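Local structure of membrane-associated protein VP24 (Marburg virus - Musoke, Kenya, 1980, 4OR8) at residues B[61-66]-B[240-245]. The protein may act as a minor matrix protein of the virion that takes part in nucleocapsid assembly and in budding. Residues are numbered along the deposited sequence; the frame is centred on the assembly and turned at random.
Sequences FHIPNT and EAVLRE
Val242 presses both methyl groups of its side chain against strand segment 61-64, which runs nearly antiparallel to the short helix 240-244, the axes 7.6 Å apart at closest approach. From CB the valine forks. CG1, anti to the backbone N (chi1 172°), meets the tip of Ile63, whose CD1 lies 3.6 Å away, and also CD1 of Phe61, at 4.1 Å from Val242 CG1. The other branch, CG2, lies 3.4 Å from His62 O and 3.7 Å from Pro64 CD. Beside this apolar patch, the carbonyl oxygen of Val242 sits at the edge of the Phe61 ring, near its plane.

Strand 59-64 is, within this chain, an outermost member of the three-stranded antiparallel sheet, bonded through Phe61 and Ile63 to strand 51-56, while helix 240-244 comes after strand 228-239 of the five-stranded sheet; in the pyramidal fold of VP24 the contact thus joins parts of the chain far apart in sequence. Leu108 of helix 104-115 packs on both Phe61 and Ile63.

Polar links lie alongside. Glu245 has an extended side chain, with CG anti to the backbone N (chi1 -179°), which carries its carboxylate to His62. There ND1 of His62 gives OE1 of Glu245 a weak, bent hydrogen bond of 3.1 Å, the ring and carboxylate planes only 25° apart. A water bridges the two segments, accepting from His62 N at 2.9 Å and lying within hydrogen-bonding distance of both Val242 O and Glu245 OE1. On its other ring nitrogen, NE2, His62 makes a weak hydrogen bond to Glu82 of the second subunit, whose Trp83 meets the same imidazole.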
loop_
_atom_site.group_PDB
_atom_site.type_symbol
_atom_site.label_atom_id
_atom_site.label_comp_id
_atom_site.label_asym_id
_atom_site.label_seq_id
_atom_site.Cartn_x
_atom_site.Cartn_y
_atom_site.Cartn_z
ATOM N N PHE B 61 10.250 -11.143 3.572
ATOM C CA PHE B 61 9.667 -10.030 2.838
ATOM C C PHE B 61 9.036 -10.479 1.524
ATOM O O PHE B 61 9.638 -11.235 0.766
ATOM C CB PHE B 61 10.717 -8.948 2.580
ATOM C CG PHE B 61 11.221 -8.282 3.827
ATOM C CD1 PHE B 61 10.412 -7.413 4.537
ATOM C CD2 PHE B 61 12.508 -8.517 4.285
ATOM C CE1 PHE B 61 10.872 -6.793 5.685
ATOM C CE2 PHE B 61 12.976 -7.901 5.432
ATOM C CZ PHE B 61 12.155 -7.037 6.131
ATOM N N HIS B 62 7.821 -10.009 1.265
ATOM C CA HIS B 62 7.141 -10.277 0.006
ATOM C C HIS B 62 7.089 -9.016 -0.847
ATOM O O HIS B 62 6.281 -8.122 -0.596
ATOM C CB HIS B 62 5.729 -10.795 0.262
ATOM C CG HIS B 62 5.686 -12.041 1.090
ATOM N ND1 HIS B 62 5.796 -12.024 2.464
ATOM C CD2 HIS B 62 5.546 -13.340 0.739
ATOM C CE1 HIS B 62 5.725 -13.260 2.924
ATOM N NE2 HIS B 62 5.573 -14.078 1.897
ATOM N N ILE B 63 7.952 -8.955 -1.858
ATOM C CA ILE B 63 8.084 -7.766 -2.696
ATOM C C ILE B 63 7.362 -7.928 -4.024
ATOM O O ILE B 63 7.723 -8.790 -4.823
ATOM C CB ILE B 63 9.560 -7.458 -3.016
ATOM C CG1 ILE B 63 10.441 -7.668 -1.786
ATOM C CG2 ILE B 63 9.700 -6.048 -3.572
ATOM C CD1 ILE B 63 10.034 -6.840 -0.608
ATOM N N PRO B 64 6.344 -7.089 -4.266
ATOM C CA PRO B 64 5.583 -7.061 -5.520
ATOM C C PRO B 64 6.293 -6.295 -6.637
ATOM O O PRO B 64 7.187 -5.487 -6.375
ATOM C CB PRO B 64 4.296 -6.317 -5.136
ATOM C CG PRO B 64 4.303 -6.228 -3.637
ATOM C CD PRO B 64 5.737 -6.222 -3.245
ATOM N N ASN B 65 5.870 -6.545 -7.873
ATOM C CA ASN B 65 6.385 -5.853 -9.051
ATOM C C ASN B 65 5.729 -4.494 -9.261
ATOM O O ASN B 65 5.887 -3.875 -10.313
ATOM C CB ASN B 65 6.148 -6.706 -10.298
ATOM C CG ASN B 65 7.270 -7.687 -10.557
ATOM O OD1 ASN B 65 8.424 -7.295 -10.713
ATOM N ND2 ASN B 65 6.935 -8.974 -10.604
ATOM N N THR B 66 4.995 -4.038 -8.254
ATOM C CA THR B 66 4.143 -2.861 -8.384
ATOM C C THR B 66 4.906 -1.545 -8.530
ATOM O O THR B 66 5.830 -1.259 -7.770
ATOM C CB THR B 66 3.176 -2.747 -7.185
ATOM O OG1 THR B 66 2.448 -3.972 -7.039
ATOM C CG2 THR B 66 2.196 -1.599 -7.386
ATOM N N GLU B 240 3.571 -0.536 0.347
ATOM C CA GLU B 240 3.135 -0.470 1.735
ATOM C C GLU B 240 3.008 -1.843 2.393
ATOM O O GLU B 240 3.394 -2.020 3.549
ATOM C CB GLU B 240 1.801 0.272 1.801
ATOM C CG GLU B 240 1.343 0.644 3.192
ATOM C CD GLU B 240 0.111 1.529 3.163
ATOM O OE1 GLU B 240 -0.209 2.061 2.078
ATOM O OE2 GLU B 240 -0.539 1.690 4.217
ATOM N N ALA B 241 2.473 -2.811 1.650
ATOM C CA ALA B 241 2.244 -4.157 2.168
ATOM C C ALA B 241 3.531 -4.849 2.630
ATOM O O ALA B 241 3.517 -5.643 3.572
ATOM C CB ALA B 241 1.529 -5.002 1.136
ATOM N N VAL B 242 4.638 -4.542 1.962
ATOM C CA VAL B 242 5.941 -5.097 2.313
ATOM C C VAL B 242 6.288 -4.849 3.779
ATOM O O VAL B 242 6.778 -5.741 4.474
ATOM C CB VAL B 242 7.054 -4.483 1.439
ATOM C CG1 VAL B 242 8.426 -4.911 1.938
ATOM C CG2 VAL B 242 6.858 -4.868 -0.020
ATOM N N LEU B 243 6.019 -3.634 4.243
ATOM C CA LEU B 243 6.369 -3.237 5.601
ATOM C C LEU B 243 5.219 -3.427 6.587
ATOM O O LEU B 243 5.445 -3.645 7.776
ATOM C CB LEU B 243 6.846 -1.784 5.621
ATOM C CG LEU B 243 7.963 -1.463 4.629
ATOM C CD1 LEU B 243 8.324 0.005 4.678
ATOM C CD2 LEU B 243 9.186 -2.322 4.908
ATOM N N ARG B 244 3.987 -3.348 6.093
ATOM C CA ARG B 244 2.819 -3.476 6.961
ATOM C C ARG B 244 2.717 -4.880 7.548
ATOM O O ARG B 244 2.216 -5.073 8.654
ATOM C CB ARG B 244 1.540 -3.119 6.206
ATOM C CG ARG B 244 0.302 -3.111 7.076
ATOM C CD ARG B 244 -0.899 -2.600 6.317
ATOM N NE ARG B 244 -0.765 -1.194 5.947
ATOM C CZ ARG B 244 -0.912 -0.182 6.797
ATOM N NH1 ARG B 244 -1.179 -0.418 8.074
ATOM N NH2 ARG B 244 -0.784 1.065 6.374
ATOM N N GLU B 245 3.209 -5.856 6.796
ATOM C CA GLU B 245 3.266 -7.236 7.253
ATOM C C GLU B 245 4.137 -7.375 8.504
ATOM O O GLU B 245 3.941 -8.283 9.306
ATOM C CB GLU B 245 3.804 -8.126 6.130
ATOM C CG GLU B 245 3.888 -9.605 6.472
ATOM C CD GLU B 245 4.332 -10.444 5.292
ATOM O OE1 GLU B 245 4.362 -9.913 4.159
ATOM O OE2 GLU B 245 4.651 -11.635 5.497
HETATM O O HOH W 1 6.752 -8.656 3.626
#